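Local coordinates for protein iron-containing alcohol dehydrogenase (Ralstonia eutropha, PDB 3JZD) that probably reduces maleylacetate to 3-oxoadipate with NADH or NADPH, as a homodimeric, NAD-binding member of the iron-containing alcohol dehydrogenase family, at residues P190-M195 / G235-A240; G206-F211 / F299-R304; H267-N272 / E278-I283; G306-V309 / D313-M316. One frame throughout, in Å; residues are numbered along the deposited sequence.

Interaction 1 of 4, residues P190-M195 / G235-A240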
loop_
_atom_site.group_PDB
_atom_site.type_symbol
_atom_site.label_atom_id
_atom_site.label_comp_id
_atom_site.label_asym_id
_atom_site.label_seq_id
_atom_site.Cartn_x
_atom_site.Cartn_y
_atom_site.Cartn_z
ATOM N N PRO A 190 0.032 9.871 4.547
ATOM C CA PRO A 190 -1.181 9.206 5.070
ATOM C C PRO A 190 -1.279 7.722 4.827
ATOM O O PRO A 190 -1.881 6.986 5.623
ATOM C CB PRO A 190 -2.323 9.945 4.367
ATOM C CG PRO A 190 -1.714 11.270 3.953
ATOM C CD PRO A 190 -0.275 11.033 3.702
ATOM N N VAL A 191 -0.707 7.262 3.721
ATOM C CA VAL A 191 -0.792 5.853 3.406
ATOM C C VAL A 191 0.185 5.082 4.282
ATOM O O VAL A 191 -0.159 4.078 4.889
ATOM C CB VAL A 191 -0.607 5.611 1.904
ATOM C CG1 VAL A 191 -0.598 4.183 1.647
ATOM C CG2 VAL A 191 -1.780 6.323 1.117
HETATM N N MSE A 192 1.404 5.576 4.385
HETATM C CA MSE A 192 2.390 4.959 5.262
HETATM C C MSE A 192 1.874 4.990 6.734
HETATM O O MSE A 192 2.014 4.008 7.492
HETATM C CB MSE A 192 3.736 5.658 5.103
HETATM C CG MSE A 192 4.394 5.373 3.773
HETATM SE SE MSE A 192 5.055 3.533 3.704
HETATM C CE MSE A 192 4.792 3.177 1.805
ATOM N N SER A 193 1.261 6.094 7.121
ATOM C CA SER A 193 0.730 6.201 8.466
ATOM C C SER A 193 -0.421 5.253 8.747
ATOM O O SER A 193 -0.517 4.725 9.852
ATOM C CB SER A 193 0.334 7.649 8.745
ATOM O OG SER A 193 1.537 8.394 8.762
ATOM N N LEU A 194 -1.298 5.049 7.748
ATOM C CA LEU A 194 -2.360 4.082 7.847
ATOM C C LEU A 194 -1.790 2.675 8.073
ATOM O O LEU A 194 -2.278 1.914 8.924
ATOM C CB LEU A 194 -3.217 4.129 6.588
ATOM C CG LEU A 194 -4.513 3.346 6.484
ATOM C CD1 LEU A 194 -5.653 3.937 7.360
ATOM C CD2 LEU A 194 -4.938 3.301 4.984
HETATM N N MSE A 195 -0.739 2.319 7.327
HETATM C CA MSE A 195 -0.177 0.999 7.487
HETATM C C MSE A 195 0.594 0.928 8.820
HETATM O O MSE A 195 0.590 -0.132 9.476
HETATM C CB MSE A 195 0.706 0.631 6.299
HETATM C CG MSE A 195 -0.023 0.705 4.951
HETATM SE SE MSE A 195 1.214 0.179 3.546
HETATM C CE MSE A 195 1.340 -1.663 3.986
ATOM N N GLY A 235 10.653 0.873 4.976
ATOM C CA GLY A 235 11.177 1.014 3.637
ATOM C C GLY A 235 10.755 2.257 2.884
ATOM O O GLY A 235 11.346 2.581 1.844
ATOM N N GLY A 236 9.749 2.951 3.394
ATOM C CA GLY A 236 9.179 4.083 2.697
ATOM C C GLY A 236 9.328 5.475 3.289
ATOM O O GLY A 236 9.204 6.434 2.553
ATOM N N VAL A 237 9.587 5.611 4.583
ATOM C CA VAL A 237 9.770 6.931 5.203
ATOM C C VAL A 237 10.995 6.901 6.105
ATOM O O VAL A 237 11.509 5.821 6.411
ATOM C CB VAL A 237 8.492 7.397 5.975
ATOM C CG1 VAL A 237 7.262 7.380 5.036
ATOM C CG2 VAL A 237 8.229 6.530 7.181
ATOM N N GLY A 238 11.496 8.081 6.489
ATOM C CA GLY A 238 12.693 8.192 7.299
ATOM C C GLY A 238 12.475 7.932 8.793
ATOM O O GLY A 238 11.516 8.427 9.394
HETATM N N MSE A 239 13.370 7.145 9.378
HETATM C CA MSE A 239 13.410 6.904 10.814
HETATM C C MSE A 239 14.127 8.066 11.492
HETATM O O MSE A 239 14.537 9.021 10.834
HETATM C CB MSE A 239 14.089 5.566 11.102
HETATM C CG MSE A 239 13.390 4.351 10.471
HETATM SE SE MSE A 239 11.531 3.974 11.042
HETATM C CE MSE A 239 10.538 4.936 9.624
ATOM N N ALA A 240 14.273 8.022 12.809
ATOM C CA ALA A 240 14.911 9.135 13.523
ATOM C C ALA A 240 15.605 8.639 14.797
ATOM O O ALA A 240 16.280 7.604 14.774
ATOM C CB ALA A 240 13.868 10.303 13.800
#
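Met-192, a selenomethionine on the first turn of helix 190-212, lies against Val-237, in the stretch that follows helix 217-236. The tight part is aliphatic: CG of Met-192 stands 3.7 Å from CG1 of Val-237, and CB of Met-192 lies 3.9 Å from the same methyl, so one branch of the valine meets the base of the longer chain. The two side chains run past one another in opposite directions. Met-192 is bent at both chi2 (-72°) and chi3, which carries SE away from the valine toward the glycine turn. There the fit is looser: SE is 4.3 Å from CA of Gly-236, a residue partly exposed, whereas Met-192 and Val-237 are buried. No hydrogen bond crosses between the segments, and their CA atoms come no nearer than 7.3 Å. Polar anchoring lies to the side, with Asp-187 OD1 bonded to Gly-238 N and Asn-189 OD1 to Met-192 N. Pro-190 and Val-191 pack on Tyr-225 and Trp-228 of the second subunit. The arrangement is the first turn of one helix packed on the segment after another, within the all-helical C-terminal half of the iron-containing alcohol dehydrogenase fold and close to its dimer interface.

Interaction 2 of 4, residues G206-F211 / F299-R304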
loop_
_atom_site.group_PDB
_atom_site.type_symbol
_atom_site.label_atom_id
_atom_site.label_comp_id
_atom_site.label_asym_id
_atom_site.label_seq_id
_atom_site.Cartn_x
_atom_site.Cartn_y
_atom_site.Cartn_z
ATOM N N GLY A 206 -1.118 -9.344 18.718
ATOM C CA GLY A 206 -0.446 -10.608 18.509
ATOM C C GLY A 206 0.588 -11.004 19.559
ATOM O O GLY A 206 0.780 -12.186 19.810
ATOM N N ILE A 207 1.251 -10.044 20.189
ATOM C CA ILE A 207 2.273 -10.392 21.178
ATOM C C ILE A 207 1.681 -11.242 22.305
ATOM O O ILE A 207 2.207 -12.323 22.608
ATOM C CB ILE A 207 3.005 -9.134 21.727
ATOM C CG1 ILE A 207 3.996 -8.634 20.676
ATOM C CG2 ILE A 207 3.724 -9.466 23.054
ATOM C CD1 ILE A 207 4.422 -7.155 20.799
ATOM N N PRO A 208 0.566 -10.793 22.903
ATOM C CA PRO A 208 0.058 -11.625 23.974
ATOM C C PRO A 208 -0.546 -12.926 23.490
ATOM O O PRO A 208 -0.482 -13.921 24.205
ATOM C CB PRO A 208 -0.968 -10.725 24.694
ATOM C CG PRO A 208 -1.196 -9.571 23.825
ATOM C CD PRO A 208 -0.003 -9.430 22.921
ATOM N N ALA A 209 -1.112 -12.956 22.284
ATOM C CA ALA A 209 -1.682 -14.199 21.799
ATOM C C ALA A 209 -0.558 -15.231 21.548
ATOM O O ALA A 209 -0.696 -16.395 21.892
ATOM C CB ALA A 209 -2.572 -13.961 20.514
ATOM N N VAL A 210 0.556 -14.775 20.995
ATOM C CA VAL A 210 1.679 -15.634 20.703
ATOM C C VAL A 210 2.325 -16.092 22.015
ATOM O O VAL A 210 2.673 -17.271 22.165
ATOM C CB VAL A 210 2.693 -14.936 19.762
ATOM C CG1 VAL A 210 4.029 -15.628 19.765
ATOM C CG2 VAL A 210 2.115 -14.863 18.370
ATOM N N PHE A 211 2.435 -15.175 22.966
ATOM C CA PHE A 211 2.983 -15.487 24.276
ATOM C C PHE A 211 2.130 -16.578 24.965
ATOM O O PHE A 211 2.671 -17.498 25.565
ATOM C CB PHE A 211 3.009 -14.241 25.124
ATOM C CG PHE A 211 3.675 -14.425 26.442
ATOM C CD1 PHE A 211 5.048 -14.384 26.537
ATOM C CD2 PHE A 211 2.925 -14.614 27.597
ATOM C CE1 PHE A 211 5.681 -14.540 27.757
ATOM C CE2 PHE A 211 3.554 -14.760 28.821
ATOM C CZ PHE A 211 4.929 -14.722 28.898
ATOM N N PHE A 299 6.423 -0.118 27.067
ATOM C CA PHE A 299 7.237 -0.656 28.132
ATOM C C PHE A 299 6.517 -1.846 28.747
ATOM O O PHE A 299 7.103 -2.910 28.876
ATOM C CB PHE A 299 7.465 0.378 29.202
ATOM C CG PHE A 299 8.291 -0.105 30.333
ATOM C CD1 PHE A 299 7.704 -0.781 31.396
ATOM C CD2 PHE A 299 9.648 0.144 30.373
ATOM C CE1 PHE A 299 8.475 -1.225 32.498
ATOM C CE2 PHE A 299 10.419 -0.293 31.486
ATOM C CZ PHE A 299 9.828 -0.976 32.523
ATOM N N ASP A 300 5.255 -1.651 29.116
ATOM C CA ASP A 300 4.452 -2.737 29.701
ATOM C C ASP A 300 4.281 -3.917 28.755
ATOM O O ASP A 300 4.234 -5.060 29.197
ATOM C CB ASP A 300 3.043 -2.279 30.117
ATOM C CG ASP A 300 3.038 -1.338 31.269
ATOM O OD1 ASP A 300 4.089 -1.175 31.930
ATOM O OD2 ASP A 300 1.967 -0.710 31.508
ATOM N N LEU A 301 4.147 -3.657 27.463
ATOM C CA LEU A 301 3.966 -4.745 26.493
ATOM C C LEU A 301 5.198 -5.652 26.488
ATOM O O LEU A 301 5.094 -6.901 26.337
ATOM C CB LEU A 301 3.755 -4.166 25.089
ATOM C CG LEU A 301 3.309 -5.046 23.925
ATOM C CD1 LEU A 301 1.997 -5.715 24.318
ATOM C CD2 LEU A 301 3.161 -4.151 22.679
ATOM N N ALA A 302 6.371 -5.034 26.690
ATOM C CA ALA A 302 7.614 -5.796 26.746
ATOM C C ALA A 302 7.688 -6.525 28.069
ATOM O O ALA A 302 7.903 -7.740 28.113
ATOM C CB ALA A 302 8.865 -4.883 26.605
ATOM N N GLN A 303 7.521 -5.762 29.143
ATOM C CA GLN A 303 7.703 -6.307 30.470
ATOM C C GLN A 303 6.767 -7.450 30.860
ATOM O O GLN A 303 7.213 -8.458 31.387
ATOM C CB GLN A 303 7.582 -5.235 31.520
ATOM C CG GLN A 303 8.271 -5.744 32.787
ATOM C CD GLN A 303 8.042 -4.886 33.957
ATOM O OE1 GLN A 303 6.930 -4.410 34.174
ATOM N NE2 GLN A 303 9.080 -4.709 34.769
ATOM N N ARG A 304 5.481 -7.273 30.573
ATOM C CA ARG A 304 4.444 -8.242 30.858
ATOM C C ARG A 304 4.697 -9.584 30.158
ATOM O O ARG A 304 4.243 -10.621 30.627
ATOM C CB ARG A 304 3.112 -7.651 30.373
ATOM C CG ARG A 304 1.891 -8.543 30.449
ATOM C CD ARG A 304 0.614 -7.853 29.792
ATOM N NE ARG A 304 0.297 -6.519 30.350
ATOM C CZ ARG A 304 0.342 -5.335 29.704
ATOM N NH1 ARG A 304 0.647 -5.221 28.368
ATOM N NH2 ARG A 304 0.031 -4.239 30.419
#
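Ile-207 and Leu-301 meet through their branch ends: CD1 of Ile-207 lies 3.8 Å from CD2 of Leu-301 and 3.9 Å from its CG, and the two side chains cross at a slant. Conformation explains how they reach each other. In Ile-207 the CG1 branch is anti to the carbonyl carbon (chi1 -76°), and a near-extended chi2 of 158° sends CD1 outward to the other helix. Leu-301 has a CB that does not aim at the partner helix; with CG anti to the backbone N (chi1 -170°), both of its methyls are nevertheless brought across. CD2 goes to the isoleucine, while CD1 faces the ring of Pro-208, where CD of Pro-208 is 4.4 Å from CD1 of Leu-301, a looser touch. The leucine fork thus receives a different residue at each prong. Pro-208 also marks a kink in helix 190-212, since its N has no hydrogen to give to the turn before. The nearest CA atoms, those of Ile-207 and Leu-301, are 7.9 Å apart, a gap filled by the side chains, and no hydrogen bond joins the segments. Around this apolar pair, Ala-172 and Ile-176 of helix 165-182 touch Ile-207 and Leu-301 respectively, and His-305 packs on Ile-207 and Pro-208. Phe-211 meets His-305 edge-to-face and Arg-165 through a cation-pi contact. Three helices, 165-182, 190-212 and 294-304, therefore share one hydrophobic seam, an aliphatic helix-helix interface of the helical C-terminal domain in iron-containing alcohol dehydrogenases, away from the known NAD-binding residues.

Interaction 3 of 4, residues H267-N272 / E278-I283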
loop_
_atom_site.group_PDB
_atom_site.type_symbol
_atom_site.label_atom_id
_atom_site.label_comp_id
_atom_site.label_asym_id
_atom_site.label_seq_id
_atom_site.Cartn_x
_atom_site.Cartn_y
_atom_site.Cartn_z
ATOM N N HIS A 267 11.799 4.887 25.789
ATOM C CA HIS A 267 12.575 6.077 26.179
ATOM C C HIS A 267 12.816 7.020 25.011
ATOM O O HIS A 267 12.885 8.249 25.187
ATOM C CB HIS A 267 13.882 5.640 26.850
ATOM C CG HIS A 267 13.647 4.762 28.036
ATOM N ND1 HIS A 267 13.708 3.380 27.971
ATOM C CD2 HIS A 267 13.208 5.061 29.274
ATOM C CE1 HIS A 267 13.377 2.880 29.146
ATOM N NE2 HIS A 267 13.081 3.881 29.954
ATOM N N ALA A 268 12.957 6.443 23.821
ATOM C CA ALA A 268 13.096 7.245 22.613
ATOM C C ALA A 268 11.731 7.924 22.379
ATOM O O ALA A 268 11.655 9.116 22.003
ATOM C CB ALA A 268 13.538 6.363 21.390
ATOM N N LEU A 269 10.637 7.200 22.621
ATOM C CA LEU A 269 9.315 7.822 22.468
ATOM C C LEU A 269 9.127 8.894 23.551
ATOM O O LEU A 269 8.675 9.999 23.254
ATOM C CB LEU A 269 8.167 6.802 22.443
ATOM C CG LEU A 269 8.165 5.820 21.248
ATOM C CD1 LEU A 269 7.102 4.812 21.378
ATOM C CD2 LEU A 269 8.042 6.529 19.881
ATOM N N ALA A 270 9.494 8.608 24.799
ATOM C CA ALA A 270 9.349 9.633 25.840
ATOM C C ALA A 270 10.121 10.932 25.468
ATOM O O ALA A 270 9.636 12.059 25.714
ATOM C CB ALA A 270 9.805 9.115 27.221
ATOM N N TYR A 271 11.294 10.771 24.851
ATOM C CA TYR A 271 12.138 11.901 24.468
ATOM C C TYR A 271 11.430 12.765 23.409
ATOM O O TYR A 271 11.450 13.984 23.467
ATOM C CB TYR A 271 13.450 11.371 23.897
ATOM C CG TYR A 271 14.468 12.417 23.597
ATOM C CD1 TYR A 271 14.413 13.155 22.420
ATOM C CD2 TYR A 271 15.542 12.645 24.467
ATOM C CE1 TYR A 271 15.374 14.119 22.116
ATOM C CE2 TYR A 271 16.511 13.625 24.171
ATOM C CZ TYR A 271 16.423 14.340 22.997
ATOM O OH TYR A 271 17.351 15.309 22.728
ATOM N N ASN A 272 10.847 12.114 22.408
ATOM C CA ASN A 272 10.170 12.820 21.333
ATOM C C ASN A 272 8.698 13.197 21.545
ATOM O O ASN A 272 8.166 14.020 20.772
ATOM C CB ASN A 272 10.288 11.985 20.051
ATOM C CG ASN A 272 11.660 12.100 19.400
ATOM O OD1 ASN A 272 12.437 13.055 19.657
ATOM N ND2 ASN A 272 11.975 11.132 18.547
ATOM N N GLU A 278 0.364 14.222 18.039
ATOM C CA GLU A 278 -0.537 13.521 17.135
ATOM C C GLU A 278 -0.033 12.076 16.866
ATOM O O GLU A 278 -0.835 11.145 16.905
ATOM C CB GLU A 278 -0.741 14.275 15.828
ATOM C CG GLU A 278 -1.652 13.531 14.900
ATOM C CD GLU A 278 -2.124 14.350 13.737
ATOM O OE1 GLU A 278 -2.153 15.592 13.833
ATOM O OE2 GLU A 278 -2.500 13.731 12.724
ATOM N N ALA A 279 1.270 11.893 16.591
ATOM C CA ALA A 279 1.792 10.551 16.351
ATOM C C ALA A 279 1.603 9.710 17.640
ATOM O O ALA A 279 1.167 8.570 17.582
ATOM C CB ALA A 279 3.279 10.595 15.876
HETATM N N MSE A 280 1.898 10.283 18.800
HETATM C CA MSE A 280 1.709 9.584 20.062
HETATM C C MSE A 280 0.281 9.105 20.299
HETATM O O MSE A 280 0.077 7.962 20.747
HETATM C CB MSE A 280 2.117 10.447 21.243
HETATM C CG MSE A 280 3.573 10.779 21.404
HETATM SE SE MSE A 280 4.869 9.324 21.248
HETATM C CE MSE A 280 4.994 9.169 19.315
ATOM N N ALA A 281 -0.706 9.977 20.051
ATOM C CA ALA A 281 -2.111 9.598 20.131
ATOM C C ALA A 281 -2.484 8.409 19.202
ATOM O O ALA A 281 -3.328 7.594 19.543
ATOM C CB ALA A 281 -3.044 10.821 19.888
ATOM N N ARG A 282 -1.881 8.328 18.026
ATOM C CA ARG A 282 -2.109 7.208 17.128
ATOM C C ARG A 282 -1.426 5.959 17.656
ATOM O O ARG A 282 -1.988 4.881 17.582
ATOM C CB ARG A 282 -1.670 7.510 15.690
ATOM C CG ARG A 282 -2.509 8.629 15.069
ATOM C CD ARG A 282 -2.187 8.954 13.651
ATOM N NE ARG A 282 -2.573 7.871 12.735
ATOM C CZ ARG A 282 -2.566 7.985 11.409
ATOM N NH1 ARG A 282 -2.174 9.132 10.853
ATOM N NH2 ARG A 282 -2.961 6.962 10.644
ATOM N N ILE A 283 -0.234 6.085 18.222
ATOM C CA ILE A 283 0.398 4.914 18.779
ATOM C C ILE A 283 -0.416 4.389 19.974
ATOM O O ILE A 283 -0.565 3.184 20.145
ATOM C CB ILE A 283 1.811 5.205 19.190
ATOM C CG1 ILE A 283 2.673 5.482 17.932
ATOM C CG2 ILE A 283 2.344 4.056 20.045
ATOM C CD1 ILE A 283 4.050 6.097 18.286
#
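Leu-269 puts a single methyl, CD2, against two residues of the following helix. Its nearest partner is the terminal methyl of Met-280, a selenomethionine, with CD2 of Leu-269 at 4.1 Å from CE of Met-280. Slightly farther off, CD2 of Leu-269 lies 4.3 Å from CD1 of Ile-283, one turn along helix 277-287. The leucine and selenomethionine chains run at a slant to one another. Although the CB of Met-280 is not directed at helix 257-272, bends at chi2 (-47°) and chi3 (80°) fold the chain so that CE reaches over to the leucine. Leu-269 approaches directly, its CB already aimed at the partner segment. All three residues are buried, while the closest CA atoms, those of Leu-269 and Met-280, remain 8.2 Å apart.

In the next shell, helix 294-304 closes the group: Leu-298 touches both Leu-269 and Ile-283, and Ala-294 touches Met-280 and Ile-283. Polar ties lie farther out. Asn-272 gives its ND2 to Tyr-184 OH and receives Asn-335 ND2 at OD1, and Arg-282 pairs with Glu-197 in a salt bridge, so each helix is also held to other parts of the domain. Between the two segments the contact is apolar, methyl against methyl and without a hydrogen bond, consistent with shape and burial contributing to how these consecutive helices sit together.

Interaction 4 of 4, residues G306-V309 / D313-M316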
loop_
_atom_site.group_PDB
_atom_site.type_symbol
_atom_site.label_atom_id
_atom_site.label_comp_id
_atom_site.label_asym_id
_atom_site.label_seq_id
_atom_site.Cartn_x
_atom_site.Cartn_y
_atom_site.Cartn_z
ATOM N N GLY A 306 7.767 -10.971 29.445
ATOM C CA GLY A 306 9.096 -11.507 29.671
ATOM C C GLY A 306 10.293 -10.938 28.939
ATOM O O GLY A 306 11.359 -11.490 29.059
ATOM N N ALA A 307 10.155 -9.850 28.194
ATOM C CA ALA A 307 11.336 -9.290 27.544
ATOM C C ALA A 307 12.124 -8.452 28.565
ATOM O O ALA A 307 11.544 -7.910 29.500
ATOM C CB ALA A 307 10.950 -8.401 26.403
ATOM N N PRO A 308 13.432 -8.328 28.358
ATOM C CA PRO A 308 14.235 -7.416 29.186
ATOM C C PRO A 308 13.822 -5.968 28.862
ATOM O O PRO A 308 13.410 -5.670 27.722
ATOM C CB PRO A 308 15.664 -7.673 28.720
ATOM C CG PRO A 308 15.558 -8.307 27.420
ATOM C CD PRO A 308 14.232 -9.013 27.338
ATOM N N VAL A 309 13.855 -5.108 29.882
ATOM C CA VAL A 309 13.488 -3.698 29.758
ATOM C C VAL A 309 14.612 -2.749 30.225
ATOM O O VAL A 309 14.428 -1.532 30.282
ATOM C CB VAL A 309 12.199 -3.428 30.560
ATOM C CG1 VAL A 309 11.020 -4.217 29.963
ATOM C CG2 VAL A 309 12.401 -3.775 32.086
ATOM N N ASP A 313 20.540 -5.534 31.586
ATOM C CA ASP A 313 20.310 -6.960 31.427
ATOM C C ASP A 313 20.707 -7.581 30.113
ATOM O O ASP A 313 20.708 -8.772 30.027
ATOM C CB ASP A 313 18.871 -7.254 31.728
ATOM C CG ASP A 313 18.536 -6.886 33.140
ATOM O OD1 ASP A 313 19.446 -6.971 33.991
ATOM O OD2 ASP A 313 17.390 -6.493 33.412
ATOM N N ILE A 314 21.076 -6.784 29.123
ATOM C CA ILE A 314 21.496 -7.314 27.832
ATOM C C ILE A 314 22.941 -6.933 27.509
ATOM O O ILE A 314 23.334 -6.825 26.341
ATOM C CB ILE A 314 20.522 -6.970 26.669
ATOM C CG1 ILE A 314 20.415 -5.451 26.473
ATOM C CG2 ILE A 314 19.121 -7.533 26.950
ATOM C CD1 ILE A 314 20.150 -5.030 24.999
ATOM N N GLY A 315 23.745 -6.690 28.534
ATOM C CA GLY A 315 25.184 -6.524 28.289
ATOM C C GLY A 315 25.727 -5.135 28.041
ATOM O O GLY A 315 26.800 -5.006 27.448
HETATM N N MSE A 316 25.000 -4.103 28.445
HETATM C CA MSE A 316 25.503 -2.747 28.299
HETATM C C MSE A 316 26.224 -2.458 29.604
HETATM O O MSE A 316 25.658 -2.693 30.664
HETATM C CB MSE A 316 24.362 -1.759 28.146
HETATM C CG MSE A 316 24.764 -0.290 27.993
HETATM SE SE MSE A 316 25.785 -0.030 26.331
HETATM C CE MSE A 316 26.334 1.863 26.611
HETATM O O HOH W 1 15.234 -6.153 32.145
#
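In the loop between helices 294-304 and 321-328 the chain folds back on itself, and Pro-308 meets Ile-314; a Schellman motif with Gly-306 as its positive-phi C-prime residue ends the preceding helix. CG2 of Ile-314 sits 3.7 Å from CG of Pro-308 and 3.9 Å from its CB, so one methyl rests against two carbons of the pyrrolidine ring, the two side chains crossing at about a right angle. In Ile-314 chi1 is 61°, which puts CG1 between the backbone N and the carbonyl carbon and turns CG2 beside the N, toward the proline. A looser touch joins CB of Pro-308 to CB of Asp-313 at 4.4 Å. The polar link is indirect: a water accepts from Val-309 N at 2.8 Å and donates to OD2 of Asp-313 at a short 2.5 Å. Beyond the segments, Glu-259 touches Pro-308, while Thr-260 and Ile-263 touch Ile-314, placing the turn on helix 257-272. Asp-313 is exposed and Pro-308 and Ile-314 partly so. The chemistry therefore pairs a small apolar patch with one water that appears to bridge a backbone N-H and a carboxylate oxygen, spanning the loop where no direct hydrogen bond does.

All four contacts lie in the helical C-terminal part of the protein. Interactions 1 and 2 share helix 190-212, near its start and its end, with centres 24 Å apart; their segments alternate along the chain. Both segments of interaction 3 come between those of interaction 2 in sequence, and it touches interaction 1, where Arg-282 NH2 lies 3.4 Å from Ser-193 O. Interaction 4 follows last and adjoins interaction 2: Ala-307 N probably bonds to Ala-302 O, 3.1 Å away, and Val-309 packs on Phe-299. The contacts therefore form two touching pairs, 1 with 3 and 2 with 4; interactions 2 and 3, on the consecutive helices 277-287 and 294-304, come within about 5 Å at their nearest atoms without touching.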